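Local coordinates for putative antioxidant defense protein Mlr4105 (Mesorhizobium loti, PDB 3C1L) that may have peroxiredoxin activity in antioxidant defence, as a member of the AhpD-like carboxymuconolactone decarboxylase family, at residues S7-A12 / A173-R178; D57-E62 / D69-A74; C83-T88 / M177-E182; N110-D115 / M123-V128. One frame throughout, in Å; residues are numbered along the deposited sequence. Where two conformers were deposited one is given.

Contact 1: residues S7-A12 / A173-R178; sequences SALDLA and AAIDMR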
loop_
_atom_site.group_PDB
_atom_site.type_symbol
_atom_site.label_atom_id
_atom_site.label_comp_id
_atom_site.label_asym_id
_atom_site.label_seq_id
_atom_site.Cartn_x
_atom_site.Cartn_y
_atom_site.Cartn_z
ATOM N N SER B 7 -12.730 26.734 6.615
ATOM C CA SER B 7 -12.717 25.568 5.752
ATOM C C SER B 7 -12.983 25.912 4.299
ATOM O O SER B 7 -13.257 27.077 3.940
ATOM C CB SER B 7 -13.693 24.485 6.267
ATOM O OG SER B 7 -14.987 24.557 5.700
ATOM N N ALA B 8 -12.876 24.878 3.464
ATOM C CA ALA B 8 -13.118 24.992 2.037
ATOM C C ALA B 8 -14.578 24.770 1.685
ATOM O O ALA B 8 -14.971 25.014 0.565
ATOM C CB ALA B 8 -12.231 24.022 1.273
ATOM N N LEU B 9 -15.415 24.310 2.607
ATOM C CA LEU B 9 -16.846 24.280 2.302
ATOM C C LEU B 9 -17.351 25.695 2.216
ATOM O O LEU B 9 -16.784 26.581 2.817
ATOM C CB LEU B 9 -17.642 23.496 3.327
ATOM C CG LEU B 9 -17.317 21.993 3.411
ATOM C CD1 LEU B 9 -18.488 21.273 4.079
ATOM C CD2 LEU B 9 -17.023 21.357 2.052
ATOM N N ASP B 10 -18.400 25.893 1.418
ATOM C CA ASP B 10 -19.087 27.169 1.264
ATOM C C ASP B 10 -20.376 27.112 2.126
ATOM O O ASP B 10 -21.467 26.845 1.615
ATOM C CB ASP B 10 -19.404 27.375 -0.240
ATOM C CG ASP B 10 -19.545 28.822 -0.629
ATOM O OD1 ASP B 10 -18.981 29.695 0.085
ATOM O OD2 ASP B 10 -20.226 29.087 -1.659
ATOM N N LEU B 11 -20.232 27.306 3.439
ATOM C CA LEU B 11 -21.371 27.247 4.355
ATOM C C LEU B 11 -21.940 28.657 4.656
ATOM O O LEU B 11 -21.199 29.631 4.899
ATOM C CB LEU B 11 -21.003 26.509 5.648
ATOM N N ALA B 12 -23.264 28.763 4.609
ATOM C CA ALA B 12 -23.941 29.849 5.294
ATOM C C ALA B 12 -24.070 29.508 6.797
ATOM O O ALA B 12 -23.777 28.387 7.239
ATOM C CB ALA B 12 -25.296 30.140 4.658
ATOM N N ALA B 173 -9.470 16.831 6.747
ATOM C CA ALA B 173 -9.007 16.561 5.394
ATOM C C ALA B 173 -10.138 16.762 4.402
ATOM O O ALA B 173 -10.002 17.483 3.413
ATOM C CB ALA B 173 -8.447 15.153 5.301
ATOM N N ALA B 174 -11.281 16.153 4.693
ATOM C CA ALA B 174 -12.425 16.207 3.803
ATOM C C ALA B 174 -12.878 17.627 3.519
ATOM O O ALA B 174 -13.253 17.890 2.380
ATOM C CB ALA B 174 -13.597 15.393 4.364
ATOM N N ILE B 175 -12.871 18.523 4.529
ATOM C CA ILE B 175 -13.312 19.932 4.317
ATOM C C ILE B 175 -12.208 21.010 4.296
ATOM O O ILE B 175 -12.546 22.212 4.235
ATOM C CB ILE B 175 -14.372 20.389 5.333
ATOM C CG1 ILE B 175 -13.768 20.564 6.740
ATOM C CG2 ILE B 175 -15.562 19.402 5.370
ATOM C CD1 ILE B 175 -14.819 21.056 7.693
ATOM N N ASP B 176 -10.931 20.601 4.272
ATOM C CA ASP B 176 -9.783 21.539 4.345
ATOM C C ASP B 176 -9.899 22.481 5.565
ATOM O O ASP B 176 -9.860 23.698 5.440
ATOM C CB ASP B 176 -9.713 22.326 3.036
ATOM C CG ASP B 176 -8.346 22.959 2.764
ATOM O OD1 ASP B 176 -7.341 22.598 3.440
ATOM O OD2 ASP B 176 -8.299 23.825 1.821
HETATM N N MSE B 177 -10.050 21.909 6.756
HETATM C CA MSE B 177 -10.239 22.742 7.964
HETATM C C MSE B 177 -8.923 23.400 8.315
HETATM O O MSE B 177 -7.882 22.775 8.211
HETATM C CB MSE B 177 -10.758 21.919 9.141
HETATM C CG MSE B 177 -11.389 22.782 10.289
HETATM SE SE MSE B 177 -11.651 21.582 11.824
HETATM C CE MSE B 177 -13.380 20.916 11.240
ATOM N N ARG B 178 -8.983 24.666 8.726
ATOM C CA ARG B 178 -7.797 25.500 8.910
ATOM C C ARG B 178 -7.508 25.782 10.376
ATOM O O ARG B 178 -8.311 26.387 11.041
ATOM C CB ARG B 178 -7.982 26.833 8.172
ATOM C CG ARG B 178 -8.172 26.667 6.667
ATOM C CD ARG B 178 -7.073 25.790 6.180
ATOM N NE ARG B 178 -6.888 25.775 4.750
ATOM C CZ ARG B 178 -5.703 25.771 4.150
ATOM N NH1 ARG B 178 -4.576 25.849 4.859
ATOM N NH2 ARG B 178 -5.657 25.730 2.822
#

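Contact 2: residues D57-E62 / D69-A74; sequences DLMLGE and DREMIA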
loop_
_atom_site.group_PDB
_atom_site.type_symbol
_atom_site.label_atom_id
_atom_site.label_comp_id
_atom_site.label_asym_id
_atom_site.label_seq_id
_atom_site.Cartn_x
_atom_site.Cartn_y
_atom_site.Cartn_z
ATOM N N ASP B 57 -13.967 14.527 27.556
ATOM C CA ASP B 57 -13.803 13.241 28.222
ATOM C C ASP B 57 -12.541 12.555 27.732
ATOM O O ASP B 57 -11.747 12.054 28.525
ATOM C CB ASP B 57 -14.971 12.292 27.958
ATOM C CG ASP B 57 -14.864 11.016 28.785
ATOM O OD1 ASP B 57 -15.101 11.108 29.996
ATOM O OD2 ASP B 57 -14.533 9.942 28.237
ATOM N N LEU B 58 -12.369 12.539 26.419
ATOM C CA LEU B 58 -11.282 11.797 25.782
ATOM C C LEU B 58 -9.926 12.354 26.196
ATOM O O LEU B 58 -9.006 11.610 26.562
ATOM C CB LEU B 58 -11.421 11.911 24.249
ATOM C CG LEU B 58 -11.249 10.709 23.332
ATOM C CD1 LEU B 58 -10.270 9.733 23.923
ATOM C CD2 LEU B 58 -12.618 10.003 23.008
HETATM N N MSE B 59 -9.783 13.666 26.090
HETATM C CA MSE B 59 -8.443 14.270 26.169
HETATM C C MSE B 59 -8.089 14.742 27.557
HETATM O O MSE B 59 -6.898 14.834 27.875
HETATM C CB MSE B 59 -8.289 15.440 25.189
HETATM C CG MSE B 59 -8.272 15.053 23.727
HETATM SE SE MSE B 59 -7.160 13.561 23.161
HETATM C CE MSE B 59 -5.501 14.521 22.718
ATOM N N LEU B 60 -9.112 15.020 28.367
ATOM C CA LEU B 60 -8.975 15.688 29.688
ATOM C C LEU B 60 -9.558 14.891 30.879
ATOM O O LEU B 60 -9.284 15.221 32.046
ATOM C CB LEU B 60 -9.598 17.106 29.659
ATOM C CG LEU B 60 -9.092 18.118 28.596
ATOM C CD1 LEU B 60 -9.785 19.461 28.795
ATOM C CD2 LEU B 60 -7.588 18.333 28.592
ATOM N N GLY B 61 -10.348 13.858 30.608
ATOM C CA GLY B 61 -11.003 13.118 31.668
ATOM C C GLY B 61 -9.992 12.231 32.363
ATOM O O GLY B 61 -8.840 12.180 31.971
ATOM N N GLU B 62 -10.429 11.547 33.411
ATOM C CA GLU B 62 -9.563 10.640 34.144
ATOM C C GLU B 62 -9.145 9.527 33.203
ATOM O O GLU B 62 -9.918 9.108 32.339
ATOM C CB GLU B 62 -10.281 10.061 35.364
ATOM C CG GLU B 62 -9.671 8.758 35.864
ATOM C CD GLU B 62 -10.153 8.388 37.245
ATOM O OE1 GLU B 62 -10.228 9.298 38.104
ATOM O OE2 GLU B 62 -10.449 7.197 37.478
ATOM N N ASP B 69 0.441 11.946 27.021
ATOM C CA ASP B 69 0.374 10.668 26.299
ATOM C C ASP B 69 -0.674 10.682 25.199
ATOM O O ASP B 69 -0.438 10.222 24.061
ATOM C CB ASP B 69 -0.006 9.503 27.247
ATOM C CG ASP B 69 1.125 9.064 28.153
ATOM O OD1 ASP B 69 2.348 9.271 27.870
ATOM O OD2 ASP B 69 0.769 8.487 29.200
ATOM N N ARG B 70 -1.851 11.169 25.557
ATOM C CA ARG B 70 -2.982 11.287 24.629
ATOM C C ARG B 70 -2.743 12.303 23.505
ATOM O O ARG B 70 -3.014 11.990 22.365
ATOM C CB ARG B 70 -4.282 11.554 25.385
ATOM C CG ARG B 70 -4.705 10.389 26.249
ATOM C CD ARG B 70 -5.869 10.742 27.114
ATOM N NE ARG B 70 -5.473 11.292 28.409
ATOM C CZ ARG B 70 -6.302 11.741 29.332
ATOM N NH1 ARG B 70 -7.600 11.834 29.101
ATOM N NH2 ARG B 70 -5.807 12.150 30.496
ATOM N N GLU B 71 -2.181 13.485 23.818
ATOM C CA GLU B 71 -1.701 14.400 22.768
ATOM C C GLU B 71 -0.606 13.757 21.896
ATOM O O GLU B 71 -0.496 14.088 20.706
ATOM C CB GLU B 71 -1.171 15.705 23.348
ATOM C CG GLU B 71 -2.212 16.539 24.056
ATOM C CD GLU B 71 -3.176 17.281 23.112
ATOM O OE1 GLU B 71 -3.055 17.145 21.872
ATOM O OE2 GLU B 71 -4.062 17.997 23.615
HETATM N N MSE B 72 0.211 12.862 22.451
HETATM C CA MSE B 72 1.224 12.130 21.640
HETATM C C MSE B 72 0.583 11.148 20.710
HETATM O O MSE B 72 1.007 10.998 19.554
HETATM C CB MSE B 72 2.261 11.374 22.499
HETATM C CG MSE B 72 3.364 12.267 23.053
HETATM SE SE MSE B 72 4.676 11.348 24.230
HETATM C CE MSE B 72 4.857 9.688 23.403
ATOM N N ILE B 73 -0.462 10.477 21.177
ATOM C CA ILE B 73 -1.192 9.577 20.295
ATOM C C ILE B 73 -1.824 10.411 19.195
ATOM O O ILE B 73 -1.749 10.038 18.051
ATOM C CB ILE B 73 -2.261 8.735 21.039
ATOM C CG1 ILE B 73 -1.608 7.782 22.075
ATOM C CG2 ILE B 73 -3.107 7.937 20.032
ATOM C CD1 ILE B 73 -2.622 7.302 23.060
ATOM N N ALA B 74 -2.427 11.557 19.543
ATOM C CA ALA B 74 -3.095 12.426 18.555
ATOM C C ALA B 74 -2.161 12.808 17.435
ATOM O O ALA B 74 -2.472 12.683 16.230
ATOM C CB ALA B 74 -3.639 13.692 19.269
#

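Contact 3: residues C83-T88 / M177-E182; sequences CYYCLT and MRPNDE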
loop_
_atom_site.group_PDB
_atom_site.type_symbol
_atom_site.label_atom_id
_atom_site.label_comp_id
_atom_site.label_asym_id
_atom_site.label_seq_id
_atom_site.Cartn_x
_atom_site.Cartn_y
_atom_site.Cartn_z
ATOM N N CYS B 83 -2.368 15.191 8.532
ATOM C CA CYS B 83 -3.404 16.148 8.858
ATOM C C CYS B 83 -2.839 17.487 9.339
ATOM O O CYS B 83 -2.384 17.588 10.455
ATOM C CB CYS B 83 -4.334 15.616 9.944
ATOM S SG CYS B 83 -5.733 16.806 10.273
ATOM N N TYR B 84 -2.923 18.504 8.488
ATOM C CA TYR B 84 -2.463 19.847 8.819
ATOM C C TYR B 84 -3.131 20.483 10.063
ATOM O O TYR B 84 -2.463 21.134 10.887
ATOM C CB TYR B 84 -2.693 20.741 7.620
ATOM C CG TYR B 84 -2.296 22.159 7.853
ATOM C CD1 TYR B 84 -1.032 22.470 8.341
ATOM C CD2 TYR B 84 -3.184 23.204 7.585
ATOM C CE1 TYR B 84 -0.659 23.777 8.571
ATOM C CE2 TYR B 84 -2.808 24.501 7.803
ATOM C CZ TYR B 84 -1.548 24.777 8.280
ATOM O OH TYR B 84 -1.206 26.071 8.496
ATOM N N TYR B 85 -4.431 20.290 10.206
ATOM C CA TYR B 85 -5.167 20.875 11.305
ATOM C C TYR B 85 -4.605 20.334 12.608
ATOM O O TYR B 85 -4.219 21.090 13.540
ATOM C CB TYR B 85 -6.706 20.616 11.223
ATOM C CG TYR B 85 -7.409 21.427 12.307
ATOM C CD1 TYR B 85 -7.498 20.963 13.619
ATOM C CD2 TYR B 85 -7.882 22.688 12.041
ATOM C CE1 TYR B 85 -8.074 21.765 14.626
ATOM C CE2 TYR B 85 -8.466 23.480 13.041
ATOM C CZ TYR B 85 -8.551 23.020 14.322
ATOM O OH TYR B 85 -9.125 23.864 15.286
ATOM N N CYS B 86 -4.515 19.019 12.646
ATOM C CA CYS B 86 -4.258 18.332 13.870
ATOM C C CYS B 86 -2.821 18.346 14.225
ATOM O O CYS B 86 -2.503 18.449 15.412
ATOM C CB CYS B 86 -4.764 16.913 13.802
ATOM S SG CYS B 86 -6.587 16.824 13.800
ATOM N N LEU B 87 -1.946 18.307 13.218
ATOM C CA LEU B 87 -0.531 18.415 13.496
ATOM C C LEU B 87 -0.156 19.788 14.080
ATOM O O LEU B 87 0.671 19.885 14.999
ATOM C CB LEU B 87 0.296 18.079 12.254
ATOM C CG LEU B 87 0.289 16.605 11.859
ATOM C CD1 LEU B 87 0.924 16.364 10.484
ATOM C CD2 LEU B 87 0.999 15.759 12.943
ATOM N N THR B 88 -0.785 20.832 13.547
ATOM C CA THR B 88 -0.635 22.171 14.055
ATOM C C THR B 88 -1.109 22.345 15.513
ATOM O O THR B 88 -0.366 22.886 16.344
ATOM C CB THR B 88 -1.354 23.158 13.124
ATOM O OG1 THR B 88 -0.702 23.129 11.870
ATOM C CG2 THR B 88 -1.356 24.608 13.670
HETATM N N MSE B 177 -10.050 21.909 6.756
HETATM C CA MSE B 177 -10.239 22.742 7.964
HETATM C C MSE B 177 -8.923 23.400 8.315
HETATM O O MSE B 177 -7.882 22.775 8.211
HETATM C CB MSE B 177 -10.758 21.919 9.141
HETATM C CG MSE B 177 -11.389 22.782 10.289
HETATM SE SE MSE B 177 -11.651 21.582 11.824
HETATM C CE MSE B 177 -13.380 20.916 11.240
ATOM N N ARG B 178 -8.983 24.666 8.726
ATOM C CA ARG B 178 -7.797 25.500 8.910
ATOM C C ARG B 178 -7.508 25.782 10.376
ATOM O O ARG B 178 -8.311 26.387 11.041
ATOM C CB ARG B 178 -7.982 26.833 8.172
ATOM C CG ARG B 178 -8.172 26.667 6.667
ATOM C CD ARG B 178 -7.073 25.790 6.180
ATOM N NE ARG B 178 -6.888 25.775 4.750
ATOM C CZ ARG B 178 -5.703 25.771 4.150
ATOM N NH1 ARG B 178 -4.576 25.849 4.859
ATOM N NH2 ARG B 178 -5.657 25.730 2.822
ATOM N N PRO B 179 -6.334 25.354 10.869
ATOM C CA PRO B 179 -6.016 25.577 12.265
ATOM C C PRO B 179 -5.762 27.046 12.536
ATOM O O PRO B 179 -5.372 27.784 11.631
ATOM C CB PRO B 179 -4.725 24.755 12.463
ATOM C CG PRO B 179 -4.055 24.767 11.129
ATOM C CD PRO B 179 -5.142 24.978 10.088
ATOM N N ASN B 180 -5.914 27.482 13.775
ATOM C CA ASN B 180 -5.655 28.897 14.099
ATOM C C ASN B 180 -4.189 29.268 13.851
ATOM O O ASN B 180 -3.278 28.549 14.262
ATOM C CB ASN B 180 -5.994 29.205 15.559
ATOM C CG ASN B 180 -7.406 28.810 15.923
ATOM O OD1 ASN B 180 -7.742 27.660 15.830
ATOM N ND2 ASN B 180 -8.232 29.778 16.339
ATOM N N ASP B 181 -3.973 30.430 13.248
ATOM C CA ASP B 181 -2.641 30.872 12.876
ATOM C C ASP B 181 -1.732 30.933 14.114
ATOM O O ASP B 181 -0.515 30.752 13.996
ATOM C CB ASP B 181 -2.715 32.238 12.156
ATOM C CG ASP B 181 -1.359 32.666 11.502
ATOM O OD1 ASP B 181 -0.742 31.861 10.737
ATOM O OD2 ASP B 181 -0.923 33.826 11.747
ATOM N N GLU B 182 -2.340 31.167 15.282
ATOM C CA GLU B 182 -1.622 31.443 16.532
ATOM C C GLU B 182 -0.900 30.231 17.101
ATOM O O GLU B 182 0.049 30.386 17.865
ATOM C CB GLU B 182 -2.591 31.968 17.605
ATOM C CG GLU B 182 -3.066 33.401 17.404
ATOM C CD GLU B 182 -4.296 33.569 16.513
ATOM O OE1 GLU B 182 -4.803 32.581 15.920
ATOM O OE2 GLU B 182 -4.764 34.724 16.416
HETATM O O HOH W 1 -3.642 27.803 8.818
#

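Contact 4: residues N110-D115 / M123-V128; sequences NFRAAD and MLEFAV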
loop_
_atom_site.group_PDB
_atom_site.type_symbol
_atom_site.label_atom_id
_atom_site.label_comp_id
_atom_site.label_asym_id
_atom_site.label_seq_id
_atom_site.Cartn_x
_atom_site.Cartn_y
_atom_site.Cartn_z
ATOM N N ASN B 110 8.455 12.174 13.066
ATOM C CA ASN B 110 8.679 10.738 13.217
ATOM C C ASN B 110 9.047 10.488 14.637
ATOM O O ASN B 110 10.157 10.790 15.074
ATOM C CB ASN B 110 9.809 10.227 12.310
ATOM C CG ASN B 110 9.795 8.731 12.139
ATOM O OD1 ASN B 110 9.483 7.976 13.064
ATOM N ND2 ASN B 110 10.162 8.285 10.934
ATOM N N PHE B 111 8.074 9.977 15.375
ATOM C CA PHE B 111 8.223 9.678 16.796
ATOM C C PHE B 111 9.317 8.674 17.128
ATOM O O PHE B 111 9.779 8.625 18.256
ATOM C CB PHE B 111 6.892 9.172 17.365
ATOM C CG PHE B 111 6.576 7.751 17.006
ATOM C CD1 PHE B 111 7.141 6.718 17.705
ATOM C CD2 PHE B 111 5.734 7.454 15.950
ATOM C CE1 PHE B 111 6.883 5.415 17.378
ATOM C CE2 PHE B 111 5.469 6.142 15.634
ATOM C CZ PHE B 111 6.041 5.124 16.344
ATOM N N ARG B 112 9.719 7.866 16.150
ATOM C CA ARG B 112 10.796 6.906 16.344
ATOM C C ARG B 112 12.139 7.581 16.613
ATOM O O ARG B 112 13.031 6.950 17.174
ATOM C CB ARG B 112 10.921 5.992 15.124
ATOM C CG ARG B 112 9.683 5.139 14.929
ATOM C CD ARG B 112 9.731 4.400 13.611
ATOM N NE ARG B 112 8.417 3.837 13.356
ATOM C CZ ARG B 112 7.406 4.481 12.786
ATOM N NH1 ARG B 112 7.551 5.725 12.366
ATOM N NH2 ARG B 112 6.249 3.863 12.639
ATOM N N ALA B 113 12.273 8.846 16.210
ATOM C CA ALA B 113 13.461 9.667 16.530
ATOM C C ALA B 113 13.476 10.165 17.986
ATOM O O ALA B 113 14.465 10.654 18.439
ATOM C CB ALA B 113 13.569 10.865 15.552
ATOM N N ALA B 114 12.377 10.069 18.723
ATOM C CA ALA B 114 12.371 10.552 20.112
ATOM C C ALA B 114 12.833 9.462 21.092
ATOM O O ALA B 114 12.647 8.284 20.871
ATOM C CB ALA B 114 11.010 11.087 20.489
ATOM N N ASP B 115 13.461 9.867 22.171
ATOM C CA ASP B 115 13.934 8.920 23.190
ATOM C C ASP B 115 12.769 8.622 24.132
ATOM O O ASP B 115 12.655 9.217 25.219
ATOM C CB ASP B 115 15.088 9.583 23.912
ATOM C CG ASP B 115 15.779 8.677 24.933
ATOM O OD1 ASP B 115 15.924 7.446 24.714
ATOM O OD2 ASP B 115 16.222 9.242 25.956
HETATM N N MSE B 123 2.664 2.051 23.114
HETATM C CA MSE B 123 1.450 2.801 22.926
HETATM C C MSE B 123 1.294 3.344 21.502
HETATM O O MSE B 123 0.244 3.183 20.857
HETATM C CB MSE B 123 1.485 3.959 23.943
HETATM C CG MSE B 123 0.364 4.941 23.835
HETATM SE SE MSE B 123 0.510 6.196 25.308
HETATM C CE MSE B 123 2.035 7.276 24.551
ATOM N N LEU B 124 2.384 3.930 21.023
ATOM C CA LEU B 124 2.453 4.604 19.767
ATOM C C LEU B 124 2.536 3.565 18.671
ATOM O O LEU B 124 1.929 3.733 17.634
ATOM C CB LEU B 124 3.665 5.570 19.737
ATOM C CG LEU B 124 3.578 6.887 20.561
ATOM C CD1 LEU B 124 4.729 7.868 20.239
ATOM C CD2 LEU B 124 2.259 7.593 20.389
ATOM N N GLU B 125 3.256 2.476 18.897
ATOM C CA GLU B 125 3.276 1.420 17.886
ATOM C C GLU B 125 1.885 0.784 17.720
ATOM O O GLU B 125 1.476 0.484 16.586
ATOM C CB GLU B 125 4.344 0.361 18.190
ATOM C CG GLU B 125 5.812 0.878 18.082
ATOM C CD GLU B 125 6.310 1.111 16.651
ATOM O OE1 GLU B 125 5.500 1.002 15.687
ATOM O OE2 GLU B 125 7.534 1.409 16.488
ATOM N N PHE B 126 1.143 0.605 18.820
ATOM C CA PHE B 126 -0.243 0.139 18.673
ATOM C C PHE B 126 -1.103 1.141 17.826
ATOM O O PHE B 126 -1.810 0.761 16.875
ATOM C CB PHE B 126 -0.852 -0.096 20.015
ATOM C CG PHE B 126 -2.219 -0.673 19.972
ATOM C CD1 PHE B 126 -2.405 -2.031 19.721
ATOM C CD2 PHE B 126 -3.334 0.125 20.225
ATOM C CE1 PHE B 126 -3.668 -2.593 19.686
ATOM C CE2 PHE B 126 -4.637 -0.420 20.170
ATOM C CZ PHE B 126 -4.800 -1.796 19.917
ATOM N N ALA B 127 -1.022 2.415 18.183
ATOM C CA ALA B 127 -1.719 3.505 17.440
ATOM C C ALA B 127 -1.383 3.517 15.935
ATOM O O ALA B 127 -2.269 3.738 15.109
ATOM C CB ALA B 127 -1.401 4.854 18.070
ATOM N N VAL B 128 -0.110 3.328 15.580
ATOM C CA VAL B 128 0.324 3.199 14.177
ATOM C C VAL B 128 -0.362 2.045 13.472
ATOM O O VAL B 128 -0.954 2.233 12.420
ATOM C CB VAL B 128 1.862 2.976 14.018
ATOM C CG1 VAL B 128 2.175 2.572 12.603
ATOM C CG2 VAL B 128 2.644 4.225 14.388
HETATM O O HOH W 2 9.188 0.689 13.518
#

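Contact 1: residues S7-A12 / A173-R178
The isobutyl group of Leu9 lies across the side chain of Ile175 at about a right angle, with Leu9 CG 3.7 Å from Ile175 CG2; Leu9 CD1 reaches the same methyl group. The other branch of Ile175 serves a different partner. Its CG1 stands between the backbone N and the carbonyl carbon (chi1 71°), which carries CD1 up to Ser7, 3.9 Å from Ser7 CB. The two branches thus divide Ile175 between Leu9 and Ser7, while Trp156 of the second subunit also packs on this residue.

One hydrogen bond joins the backbones: Ala8 N donates to Ile175 O at 2.8 Å, nearly straight and approaching close to the C=O axis. The same carbonyl oxygen is 3.3 Å from Ser7 CB, and Ser7 CA makes a C-H...O contact of 3.4 Å with Asp176 O.

Ile175 O is the last carbonyl of helix 152-175, and Asp176 O follows in the Schellman motif that ends it, where Asp176 takes a positive phi of 53°. The N-terminal arm is turned locally as well, since Ser7 OG accepts from Leu9 N at 3.1 Å to form an ST turn. Ala8 CB rests against Asp176 CB at 3.5 Å, beside a carboxylate whose OD2 forms a weak, long salt bridge with Arg178 NH2. Arg178 continues the pairing with the arm through a backbone hydrogen bond to Ile6, and its NH2 donates to Ala113 O of the third subunit.

Contact 2: residues D57-E62 / D69-A74
Arg70 reaches from helix 67-80 to the C-terminal end of helix 45-60, and its guanidinium group grips carbonyl oxygens of the last turn and of Gly61 just beyond. NH1 does most of this work: it donates to Leu58 O at 2.9 Å, an acceptor at the edge of the guanidinium plane, and to Gly61 O at 3.1 Å. NH2 adds a weak bond to Gly61 O. Met59 O sits over one guanidinium face, too poorly angled to count as bonded. NE donates to Ser66 O, so the group is also held from the turn before helix 67-80. A leucine in its place has no donors, and the carbonyls of Leu58 and Gly61 would probably be left without these partners and the helix end without its polar tie.

The apolar part is made by Met59, a selenomethionine whose chain runs past Arg70 in the opposite direction. Bends at chi2 (-46°) and chi3 (-91°) bring CE to 3.6 Å from Arg70 O and 4.0 Å from Ala74 CB. CE also meets the Glu71 carboxylate carbon, whose OE1 is hydrogen-bonded to His90.

A cationic group against C-terminal carbonyls would be expected to offset the partial negative charge of the helix end.

Contact 3: residues C83-T88 / M177-E182
Tyr84 and Tyr85 both carry CG opposite the backbone N (chi1 178° and -172°), and from adjacent positions on the first turn of helix 84-98 their rings come to different parts of Pro179. Pro179 CG lies over one face of the Tyr84 ring, 3.9 Å from its centroid, while CD lies 3.3 Å from Tyr84 CE2. Pro179 CB turns to a face of Tyr85 instead, and Thr88 CG2 meets this CB at 3.6 Å. The opposite face of Tyr85 takes the selenium of Met177, 4.0 Å from the ring centroid in a Met-aromatic contact, and Arg178 O comes to the ring edge. Tyr85 is therefore held between proline and selenomethionine, with its OH hydrogen-bonded to Val37 N.

No direct hydrogen bond crosses between the segments. A water at 3.0 Å from Tyr84 OH bridges weakly to Pro179 O. An alanine in place of Tyr84 removes the ring, which would probably open a gap beside Pro179 CG and CD and leave the water without its phenolic partner. Within the helix, Thr88 OG1 donates to Tyr84 O at 2.8 Å, which turns its methyl group CG2 to the proline.

The two tyrosines are the middle residues of a Cys83-Tyr84-Tyr85-Cys86 sequence, in which Cys83 SG caps the helix by accepting from Cys86 N. Its sulfur is 3.6 Å from Cys86 SG, too far for a disulfide. This CxxC pair at a helix start matches the redox motif of AhpD-like proteins, consistent with an active site that the tail after helix 152-175 packs against.

Contact 4: residues N110-D115 / M123-V128
Phe111 and Arg112 belong to the short 3-10 turn between helix 101-109 and helix 118-132, and they pack on Leu124, Glu125 and Val128 as the turn folds back on the helix that follows it. The turn opens with an Asx turn: Asn110 OD1 accepts from Arg112 N at 3.1 Å and, from the other face of the amide plane, from Arg112 NH1 at 3.0 Å.

Phe111 places CG between its backbone N and carbonyl carbon (chi1 77°), pointing the ring at the helix. Leu124 CB lies over one face in a CH-pi contact, 4.1 Å from the ring centroid, and Leu124 CD1 extends along the near side to 3.7 Å from Phe111 CD1. Arg112 CG is over the opposite face, so the ring is clasped between neighbour and partner. Val128 CG2 comes obliquely to Phe111 CE2 at 3.6 Å.

At the ring edge stands Glu125 OE2, 4.0 Å from Phe111 CZ, with ring and carboxylate planes 77° apart. The same oxygen is 4.1 Å from Arg112 NE, beyond a salt bridge; a water accepts from NE and donates weakly to OE2. Asn110 ND2 donates to Ala135 O of the fourth subunit.

The positive ring edge and the nearby, water-linked arginine would both be expected to favour the negative charge of Glu125, while the Asn110 amide, gripping backbone and guanidinium together, ties the arginine to its own turn.

Contacts 2 and 3 are buried, and the centre of contact 2 is about 7 Å from the centre of the chain, nearer than the others; contact 4 is buried too but farther out, whereas contact 1 is only partly buried. Contacts 1 and 3 share Met177 and Arg178, so a single tail after helix 152-175 meets first the N-terminal arm and then helix 84-98. Contacts 2 and 4 touch directly, Met72 CE packing 3.7 Å from Leu124 CD1. Their chemistry differs: a backbone hydrogen bond crosses in contact 1, arginine-to-carbonyl bonds in contact 2, mainly aromatic packing in contact 3, and in contact 4 a phenylalanine with water-mediated charges. Contacts 1, 3 and 4 all reach the third subunit.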